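PDB 5LHA: omega transaminase from Pseudomonas sp., which probably transfers amino groups between amines or omega-amino acids and keto acceptors such as pyruvate, using a pyridoxal phosphate cofactor that is held here in its aminated form. Local coordinates for residues M134-W139 with G146-L151; Q212-I217 with C254-I259; R417-L422 with V447-A452. All coordinates share one frame; numbering follows the deposited sequence.

Interaction 1: M134-W139 with G146-L151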
loop_
_atom_site.group_PDB
_atom_site.type_symbol
_atom_site.label_atom_id
_atom_site.label_comp_id
_atom_site.label_asym_id
_atom_site.label_seq_id
_atom_site.Cartn_x
_atom_site.Cartn_y
_atom_site.Cartn_z
ATOM N N MET A 134 16.427 -2.995 7.184
ATOM C CA MET A 134 17.665 -2.259 7.430
ATOM C C MET A 134 18.159 -1.551 6.180
ATOM O O MET A 134 18.817 -0.512 6.286
ATOM C CB MET A 134 18.762 -3.196 7.942
ATOM C CG MET A 134 18.470 -3.818 9.295
ATOM S SD MET A 134 17.953 -2.641 10.559
ATOM C CE MET A 134 19.443 -1.649 10.672
ATOM N N ALA A 135 17.867 -2.098 4.997
ATOM C CA ALA A 135 18.113 -1.359 3.761
ATOM C C ALA A 135 17.331 -0.052 3.753
ATOM O O ALA A 135 17.857 0.994 3.353
ATOM C CB ALA A 135 17.753 -2.217 2.544
ATOM N N ARG A 136 16.070 -0.101 4.196
ATOM C CA ARG A 136 15.281 1.116 4.372
ATOM C C ARG A 136 15.957 2.080 5.339
ATOM O O ARG A 136 15.979 3.291 5.096
ATOM C CB ARG A 136 13.871 0.775 4.873
ATOM C CG ARG A 136 12.975 0.014 3.888
ATOM C CD ARG A 136 12.237 0.982 2.982
ATOM N NE ARG A 136 11.247 0.343 2.109
ATOM C CZ ARG A 136 9.941 0.266 2.343
ATOM N NH1 ARG A 136 9.400 0.788 3.436
ATOM N NH2 ARG A 136 9.171 -0.334 1.456
ATOM N N GLN A 137 16.510 1.566 6.443
ATOM C CA GLN A 137 17.141 2.447 7.427
ATOM C C GLN A 137 18.415 3.086 6.889
ATOM O O GLN A 137 18.660 4.270 7.129
ATOM C CB GLN A 137 17.449 1.681 8.718
ATOM C CG GLN A 137 18.158 2.548 9.747
ATOM C CD GLN A 137 18.049 2.029 11.159
ATOM O OE1 GLN A 137 17.284 1.109 11.443
ATOM N NE2 GLN A 137 18.823 2.626 12.061
ATOM N N TYR A 138 19.222 2.328 6.143
ATOM C CA TYR A 138 20.433 2.873 5.532
ATOM C C TYR A 138 20.144 4.142 4.745
ATOM O O TYR A 138 20.857 5.142 4.876
ATOM C CB TYR A 138 21.085 1.834 4.613
ATOM C CG TYR A 138 22.119 2.427 3.675
ATOM C CD1 TYR A 138 23.379 2.782 4.140
ATOM C CD2 TYR A 138 21.834 2.658 2.332
ATOM C CE1 TYR A 138 24.337 3.326 3.289
ATOM C CE2 TYR A 138 22.791 3.218 1.476
ATOM C CZ TYR A 138 24.038 3.546 1.970
ATOM O OH TYR A 138 25.002 4.088 1.159
ATOM N N TRP A 139 19.123 4.107 3.885
ATOM C CA TRP A 139 18.821 5.271 3.057
ATOM C C TRP A 139 18.309 6.440 3.893
ATOM O O TRP A 139 18.632 7.601 3.602
ATOM C CB TRP A 139 17.829 4.891 1.964
ATOM C CG TRP A 139 18.462 4.045 0.903
ATOM C CD1 TRP A 139 18.197 2.726 0.635
ATOM C CD2 TRP A 139 19.460 4.450 -0.041
ATOM N NE1 TRP A 139 18.981 2.287 -0.407
ATOM C CE2 TRP A 139 19.760 3.326 -0.842
ATOM C CE3 TRP A 139 20.128 5.651 -0.287
ATOM C CZ2 TRP A 139 20.692 3.373 -1.873
ATOM C CZ3 TRP A 139 21.055 5.693 -1.308
ATOM C CH2 TRP A 139 21.326 4.562 -2.093
ATOM N N GLY A 146 13.407 8.823 0.041
ATOM C CA GLY A 146 12.689 8.421 -1.158
ATOM C C GLY A 146 13.040 7.040 -1.668
ATOM O O GLY A 146 12.315 6.509 -2.517
ATOM N N ARG A 147 14.133 6.459 -1.178
ATOM C CA ARG A 147 14.637 5.150 -1.592
ATOM C C ARG A 147 13.901 4.052 -0.825
ATOM O O ARG A 147 14.298 3.664 0.275
ATOM C CB ARG A 147 16.142 5.095 -1.361
ATOM C CG ARG A 147 16.926 6.099 -2.207
ATOM C CD ARG A 147 17.495 5.400 -3.421
ATOM N NE ARG A 147 18.654 6.072 -3.985
ATOM C CZ ARG A 147 19.452 5.531 -4.899
ATOM N NH1 ARG A 147 19.225 4.302 -5.345
ATOM N NH2 ARG A 147 20.478 6.218 -5.368
ATOM N N THR A 148 12.820 3.528 -1.416
ATOM C CA THR A 148 11.936 2.620 -0.688
ATOM C C THR A 148 11.618 1.302 -1.409
ATOM O O THR A 148 11.309 0.292 -0.766
ATOM C CB THR A 148 10.645 3.388 -0.361
ATOM O OG1 THR A 148 9.814 2.631 0.528
ATOM C CG2 THR A 148 9.886 3.705 -1.620
ATOM N N ARG A 149 11.669 1.299 -2.735
ATOM C CA ARG A 149 11.247 0.145 -3.510
ATOM C C ARG A 149 12.319 -0.945 -3.536
ATOM O O ARG A 149 13.512 -0.689 -3.359
ATOM C CB ARG A 149 10.895 0.592 -4.923
ATOM C CG ARG A 149 9.690 1.526 -4.978
ATOM C CD ARG A 149 9.586 2.101 -6.368
ATOM N NE ARG A 149 8.435 2.979 -6.538
ATOM C CZ ARG A 149 8.301 3.844 -7.537
ATOM N NH1 ARG A 149 9.275 3.991 -8.429
ATOM N NH2 ARG A 149 7.211 4.595 -7.624
ATOM N N PHE A 150 11.876 -2.176 -3.796
ATOM C CA PHE A 150 12.753 -3.340 -3.842
ATOM C C PHE A 150 12.578 -4.057 -5.176
ATOM O O PHE A 150 11.460 -4.168 -5.682
ATOM C CB PHE A 150 12.456 -4.334 -2.694
ATOM C CG PHE A 150 12.644 -3.769 -1.296
ATOM C CD1 PHE A 150 13.866 -3.281 -0.882
ATOM C CD2 PHE A 150 11.601 -3.791 -0.381
ATOM C CE1 PHE A 150 14.034 -2.785 0.414
ATOM C CE2 PHE A 150 11.764 -3.305 0.907
ATOM C CZ PHE A 150 12.986 -2.799 1.303
ATOM N N LEU A 151 13.677 -4.549 -5.743
ATOM C CA LEU A 151 13.636 -5.388 -6.931
ATOM C C LEU A 151 14.003 -6.825 -6.573
ATOM O O LEU A 151 14.851 -7.065 -5.712
ATOM C CB LEU A 151 14.604 -4.880 -8.009
ATOM C CG LEU A 151 14.473 -3.432 -8.498
ATOM C CD1 LEU A 151 15.551 -3.078 -9.532
ATOM C CD2 LEU A 151 13.091 -3.145 -9.063
#

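Interaction 2: Q212-I217 with C254-I259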
loop_
_atom_site.group_PDB
_atom_site.type_symbol
_atom_site.label_atom_id
_atom_site.label_comp_id
_atom_site.label_asym_id
_atom_site.label_seq_id
_atom_site.Cartn_x
_atom_site.Cartn_y
_atom_site.Cartn_z
ATOM N N GLN A 212 16.600 -5.306 -19.618
ATOM C CA GLN A 212 15.323 -5.205 -18.920
ATOM C C GLN A 212 15.493 -4.519 -17.569
ATOM O O GLN A 212 14.631 -3.743 -17.143
ATOM C CB GLN A 212 14.710 -6.597 -18.732
ATOM C CG GLN A 212 13.374 -6.611 -17.990
ATOM C CD GLN A 212 12.879 -8.022 -17.684
ATOM O OE1 GLN A 212 13.293 -8.642 -16.704
ATOM N NE2 GLN A 212 11.987 -8.530 -18.521
ATOM N N LEU A 213 16.584 -4.823 -16.865
ATOM C CA LEU A 213 16.817 -4.219 -15.556
ATOM C C LEU A 213 17.033 -2.705 -15.657
ATOM O O LEU A 213 16.483 -1.935 -14.858
ATOM C CB LEU A 213 17.998 -4.918 -14.876
ATOM C CG LEU A 213 18.591 -4.299 -13.613
ATOM C CD1 LEU A 213 17.573 -4.249 -12.506
ATOM C CD2 LEU A 213 19.795 -5.118 -13.184
ATOM N N GLU A 214 17.837 -2.256 -16.628
ATOM C CA GLU A 214 18.030 -0.818 -16.809
ATOM C C GLU A 214 16.722 -0.116 -17.136
ATOM O O GLU A 214 16.461 0.991 -16.650
ATOM C CB GLU A 214 19.042 -0.535 -17.912
ATOM C CG GLU A 214 20.434 -0.941 -17.574
ATOM C CD GLU A 214 21.371 -0.857 -18.755
ATOM O OE1 GLU A 214 20.907 -0.775 -19.913
ATOM O OE2 GLU A 214 22.592 -0.884 -18.517
ATOM N N GLU A 215 15.902 -0.733 -17.988
ATOM C CA GLU A 215 14.645 -0.112 -18.375
ATOM C C GLU A 215 13.720 0.033 -17.175
ATOM O O GLU A 215 13.093 1.083 -16.989
ATOM C CB GLU A 215 13.988 -0.932 -19.485
ATOM C CG GLU A 215 14.709 -0.801 -20.824
ATOM C CD GLU A 215 14.344 -1.894 -21.806
ATOM O OE1 GLU A 215 13.599 -2.817 -21.414
ATOM O OE2 GLU A 215 14.802 -1.832 -22.969
ATOM N N GLN A 216 13.660 -0.995 -16.325
ATOM C CA GLN A 216 12.823 -0.927 -15.131
ATOM C C GLN A 216 13.316 0.145 -14.170
ATOM O O GLN A 216 12.511 0.838 -13.536
ATOM C CB GLN A 216 12.785 -2.290 -14.438
ATOM C CG GLN A 216 12.003 -3.348 -15.195
ATOM C CD GLN A 216 10.735 -2.802 -15.825
ATOM O OE1 GLN A 216 10.610 -2.751 -17.049
ATOM N NE2 GLN A 216 9.792 -2.382 -14.994
ATOM N N ILE A 217 14.637 0.265 -14.019
ATOM C CA ILE A 217 15.215 1.277 -13.134
ATOM C C ILE A 217 14.860 2.675 -13.619
ATOM O O ILE A 217 14.503 3.556 -12.826
ATOM C CB ILE A 217 16.741 1.094 -13.026
ATOM C CG1 ILE A 217 17.078 -0.222 -12.321
ATOM C CG2 ILE A 217 17.390 2.287 -12.318
ATOM C CD1 ILE A 217 18.560 -0.531 -12.282
ATOM N N CYS A 254 23.715 -1.939 -10.493
ATOM C CA CYS A 254 23.373 -1.383 -9.187
ATOM C C CYS A 254 24.298 -0.228 -8.825
ATOM O O CYS A 254 23.869 0.756 -8.209
ATOM C CB CYS A 254 23.438 -2.476 -8.117
ATOM S SG CYS A 254 22.113 -3.712 -8.179
ATOM N N ASP A 255 25.572 -0.327 -9.212
ATOM C CA ASP A 255 26.529 0.731 -8.899
ATOM C C ASP A 255 26.210 2.018 -9.649
ATOM O O ASP A 255 26.373 3.115 -9.102
ATOM C CB ASP A 255 27.949 0.272 -9.234
ATOM C CG ASP A 255 28.507 -0.699 -8.219
ATOM O OD1 ASP A 255 28.105 -0.636 -7.037
ATOM O OD2 ASP A 255 29.365 -1.520 -8.607
ATOM N N ARG A 256 25.740 1.905 -10.895
ATOM C CA ARG A 256 25.330 3.077 -11.664
ATOM C C ARG A 256 24.313 3.923 -10.911
ATOM O O ARG A 256 24.224 5.134 -11.132
ATOM C CB ARG A 256 24.744 2.638 -13.009
ATOM C CG ARG A 256 25.261 3.404 -14.224
ATOM C CD ARG A 256 24.932 2.645 -15.503
ATOM N NE ARG A 256 25.580 1.335 -15.499
ATOM C CZ ARG A 256 25.270 0.332 -16.313
ATOM N NH1 ARG A 256 24.308 0.479 -17.212
ATOM N NH2 ARG A 256 25.923 -0.820 -16.218
ATOM N N HIS A 257 23.512 3.299 -10.052
ATOM C CA HIS A 257 22.397 3.976 -9.401
ATOM C C HIS A 257 22.486 3.939 -7.881
ATOM O O HIS A 257 21.520 4.312 -7.204
ATOM C CB HIS A 257 21.086 3.367 -9.898
ATOM C CG HIS A 257 20.976 3.369 -11.389
ATOM N ND1 HIS A 257 21.344 2.286 -12.159
ATOM C CD2 HIS A 257 20.598 4.338 -12.257
ATOM C CE1 HIS A 257 21.168 2.577 -13.436
ATOM N NE2 HIS A 257 20.718 3.816 -13.523
ATOM N N GLY A 258 23.603 3.470 -7.332
ATOM C CA GLY A 258 23.782 3.361 -5.899
ATOM C C GLY A 258 22.880 2.365 -5.213
ATOM O O GLY A 258 22.829 2.348 -3.979
ATOM N N ILE A 259 22.192 1.513 -5.978
ATOM C CA ILE A 259 21.240 0.567 -5.411
ATOM C C ILE A 259 21.990 -0.518 -4.660
ATOM O O ILE A 259 23.017 -1.026 -5.129
ATOM C CB ILE A 259 20.373 -0.024 -6.533
ATOM C CG1 ILE A 259 19.509 1.084 -7.148
ATOM C CG2 ILE A 259 19.552 -1.230 -6.035
ATOM C CD1 ILE A 259 18.899 0.726 -8.478
#

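Interaction 3: R417-L422 with V447-A452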
loop_
_atom_site.group_PDB
_atom_site.type_symbol
_atom_site.label_atom_id
_atom_site.label_comp_id
_atom_site.label_asym_id
_atom_site.label_seq_id
_atom_site.Cartn_x
_atom_site.Cartn_y
_atom_site.Cartn_z
ATOM N N ARG A 417 12.897 -43.209 -3.076
ATOM C CA ARG A 417 13.031 -43.509 -1.652
ATOM C C ARG A 417 13.043 -45.012 -1.406
ATOM O O ARG A 417 13.898 -45.528 -0.677
ATOM C CB ARG A 417 11.894 -42.847 -0.870
ATOM C CG ARG A 417 11.765 -43.288 0.578
ATOM C CD ARG A 417 10.589 -42.587 1.241
ATOM N NE ARG A 417 9.318 -42.975 0.635
ATOM C CZ ARG A 417 8.657 -44.088 0.937
ATOM N NH1 ARG A 417 9.138 -44.921 1.844
ATOM N NH2 ARG A 417 7.507 -44.374 0.337
ATOM N N ARG A 418 12.095 -45.732 -2.013
ATOM C CA ARG A 418 12.071 -47.182 -1.876
ATOM C C ARG A 418 13.392 -47.796 -2.312
ATOM O O ARG A 418 13.805 -48.830 -1.774
ATOM C CB ARG A 418 10.907 -47.768 -2.676
ATOM C CG ARG A 418 9.546 -47.448 -2.073
ATOM C CD ARG A 418 8.404 -48.165 -2.786
ATOM N NE ARG A 418 7.138 -47.494 -2.504
ATOM C CZ ARG A 418 6.582 -46.587 -3.301
ATOM N NH1 ARG A 418 7.162 -46.257 -4.450
ATOM N NH2 ARG A 418 5.438 -46.013 -2.955
ATOM N N ALA A 419 14.075 -47.164 -3.267
ATOM C CA ALA A 419 15.408 -47.583 -3.676
ATOM C C ALA A 419 16.501 -47.042 -2.762
ATOM O O ALA A 419 17.684 -47.258 -3.048
ATOM C CB ALA A 419 15.680 -47.147 -5.119
ATOM N N GLY A 420 16.138 -46.354 -1.680
ATOM C CA GLY A 420 17.082 -45.997 -0.640
ATOM C C GLY A 420 17.615 -44.580 -0.659
ATOM O O GLY A 420 18.620 -44.316 0.008
ATOM N N VAL A 421 16.996 -43.666 -1.406
ATOM C CA VAL A 421 17.492 -42.295 -1.508
ATOM C C VAL A 421 16.309 -41.337 -1.446
ATOM O O VAL A 421 15.435 -41.369 -2.319
ATOM C CB VAL A 421 18.295 -42.053 -2.800
ATOM C CG1 VAL A 421 18.732 -40.609 -2.876
ATOM C CG2 VAL A 421 19.505 -42.953 -2.858
ATOM N N LEU A 422 16.288 -40.472 -0.437
ATOM C CA LEU A 422 15.246 -39.460 -0.311
ATOM C C LEU A 422 15.625 -38.231 -1.127
ATOM O O LEU A 422 16.701 -37.663 -0.932
ATOM C CB LEU A 422 15.020 -39.065 1.147
ATOM C CG LEU A 422 13.854 -38.087 1.339
ATOM C CD1 LEU A 422 12.541 -38.657 0.812
ATOM C CD2 LEU A 422 13.708 -37.652 2.785
ATOM N N VAL A 447 22.500 -41.690 -8.188
ATOM C CA VAL A 447 22.273 -41.942 -9.607
ATOM C C VAL A 447 21.455 -43.213 -9.795
ATOM O O VAL A 447 20.468 -43.237 -10.542
ATOM C CB VAL A 447 23.622 -42.035 -10.343
ATOM C CG1 VAL A 447 23.436 -42.547 -11.766
ATOM C CG2 VAL A 447 24.289 -40.686 -10.351
ATOM N N SER A 448 21.848 -44.284 -9.109
ATOM C CA SER A 448 21.187 -45.572 -9.290
ATOM C C SER A 448 19.725 -45.531 -8.865
ATOM O O SER A 448 18.883 -46.200 -9.473
ATOM C CB SER A 448 21.932 -46.653 -8.508
ATOM O OG SER A 448 23.248 -46.812 -9.003
ATOM N N ALA A 449 19.413 -44.798 -7.791
ATOM C CA ALA A 449 18.043 -44.785 -7.281
ATOM C C ALA A 449 17.107 -44.000 -8.193
ATOM O O ALA A 449 15.944 -44.385 -8.373
ATOM C CB ALA A 449 18.009 -44.220 -5.861
ATOM N N LEU A 450 17.590 -42.902 -8.777
ATOM C CA LEU A 450 16.768 -42.144 -9.717
ATOM C C LEU A 450 16.557 -42.915 -11.016
ATOM O O LEU A 450 15.460 -42.888 -11.587
ATOM C CB LEU A 450 17.391 -40.774 -9.978
ATOM C CG LEU A 450 17.337 -39.883 -8.733
ATOM C CD1 LEU A 450 18.341 -38.738 -8.804
ATOM C CD2 LEU A 450 15.918 -39.368 -8.515
ATOM N N GLU A 451 17.606 -43.575 -11.514
ATOM C CA GLU A 451 17.461 -44.448 -12.673
ATOM C C GLU A 451 16.363 -45.485 -12.440
ATOM O O GLU A 451 15.516 -45.723 -13.311
ATOM C CB GLU A 451 18.794 -45.138 -12.961
ATOM C CG GLU A 451 19.896 -44.231 -13.496
ATOM C CD GLU A 451 21.170 -45.004 -13.827
ATOM O OE1 GLU A 451 21.367 -46.097 -13.255
ATOM O OE2 GLU A 451 21.974 -44.524 -14.660
ATOM N N ALA A 452 16.359 -46.103 -11.254
ATOM C CA ALA A 452 15.301 -47.049 -10.908
ATOM C C ALA A 452 13.936 -46.371 -10.852
ATOM O O ALA A 452 12.940 -46.925 -11.336
ATOM C CB ALA A 452 15.618 -47.719 -9.572
#

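Interaction 1: M134-W139 with G146-L151
The indole of W139 carries R147 on one face and Y138 of its own helix on the other. CB of R147 sits over the five-membered ring, 3.6 Å from its centroid. The R147 chain bends at chi2 (-99°) and runs on above the indole. Its guanidinium ends flat on the six-membered ring, with the planes 11° apart. This is an off-centre cation-pi stack, with R147 CZ 4.1 Å from the centroid of that ring. The guanidinium of R136 is covered differently. T148 OG1 lies over its centre, 2.9 Å above the plane, and is not placed to accept a hydrogen bond from it. T148 O lies over one face of the third flat group, the F150 ring. A135 CB meets its edge, 4.3 Å from F150 CE1. F150 CZ lies obliquely by the R136 chain, 3.8 Å from R136 CG.

Across the contact, one carbonyl holds R136. R136 NE donates to T148 O at 2.9 Å, on a lone pair in the carbonyl plane. The N-H is well bent from the line to the oxygen (135°), and the oxygen is tilted from the guanidinium plane. A weak second bond runs from R136 NH2 to T148 O at 3.1 Å. R136 NH1 turns to H177 O and Q179 O of the second subunit. Outside the contact, R147 donates to H257 O and I225 O, and W139 NE1 to A226 O.

The contact joins helix 124-141 to strand 149-153, in the mostly parallel sheet of the large domain, and to the loop before it. Pocket residues G123 to S125 lie where this helix starts. Three backbone carbonyls, two of them from the second subunit, accept from the R136 side chain. They probably stabilise its buried positive charge and link this contact to the subunit interface.

Interaction 2: Q212-I217 with C254-I259
Within 212-217, on helix 202-220, E214 is the first residue to touch 254-259. Its chain is extended beyond CG and carries the carboxylate across to R256 in the last turn of the facing helix. R256 NH1 donates to E214 OE2 at 2.6 Å, in a salt bridge. The bond is bent, 134° at the hydrogen. The donor arrives on the anti side of OE2 and lies above the carboxylate plane. The two flat groups are steeply turned, with their planes 74° apart. The bridge is thus one bond, not a coplanar pair of bonds. It lies toward solvent, where R256 is exposed.

I217, one turn further on, makes the apolar part. Its CG2 methyl stands over the centre of the H257 imidazole, 3.7 Å from the ring centroid. The approach is almost along the ring normal, only 4° off it, which makes a CH-pi contact. CG2 is anti to the backbone N, while CG1 lies beside that N. This sends CG2 to the imidazole face and CD1, on the other branch, to I259 CD1, which it meets tip to tip at 4.0 Å. I217 CD1 also lies 4.0 Å from H257 ND1. That nitrogen is hydrogen-bonded to V253 O, which helps to fix the rotation of the imidazole. L213 and I217 also pack on V253, and L213 reaches strand 225-230.

The opposing segment is a helix end. C254 O takes bonds from H257 N and I259 N, the latter at 2.9 Å. G258 has positive phi, and its N-H makes a weak bond to D255 O. This is a Schellman motif. It closes the helix of the beta-alpha-beta crossover from strand 225-230 to the parallel strand 260-264 in the large domain of this fold type I enzyme.

Interaction 3: R417-L422 with V447-A452
V421 has CG1 anti to its backbone N (chi1 178°) and CG2 anti to its carbonyl carbon. That rotation turns CG2 onto A449 of the facing helix. V421 CG2 and A449 CB are 3.6 Å apart. A419 brings its methyl to the same alanine through the backbone alone. It follows directly on helix 408-418, and its CB points at helix 440-457. A419 CB and A449 CB meet at 3.8 Å. The A449 methyl is thus touched by two residues, A419 and V421, on the two sides of G420.

G420 makes the turn between them. Its phi is strongly positive, 100°, and its backbone angles call for glycine, because a CB would be jammed against A419 O. Its N-H bonds back to R417 O, as part of a Schellman motif that ends helix 408-418. The chain then enters strand 421-426. In fold type I enzymes this C-terminal region belongs to the small domain. Here a helix end and the start of a sheet strand lie together against the long C-terminal helix 440-457. Backbone bonds from G420 and L422 to L56 place the strand beside strand 54-57.

The packing is close because the residues are small. The CA atoms of A419 and A449 are 5.3 Å apart. A452, three residues after A449 on the helix, adds a looser touch. Its CB is 4.5 Å from A419 CB, and A452 is exposed. Toward the interior, V421 continues onto L445 and M446 of the same helix and onto L56.

How the interactions relate
From the N terminus, interaction 1 comes first. It closes a short loop, with six residues between segments 134-139 and 146-151. Interaction 2 opens later and closes a longer span from helix 202-220 to the end of helix 246-256. Interaction 3 closes the last one, within the C-terminal region. The three follow in series, and none nests or crosses. Interactions 1 and 2 also touch through packing of L151 on L213. Interaction 1 ties a helix to a loop and strand of the large-domain sheet. Interaction 2 ties two helices beside that sheet. Interaction 3 lies on the opposite side of the chain's centre, about 45 Å from interaction 2 between centres, and joins helix 440-457 to the other sheet.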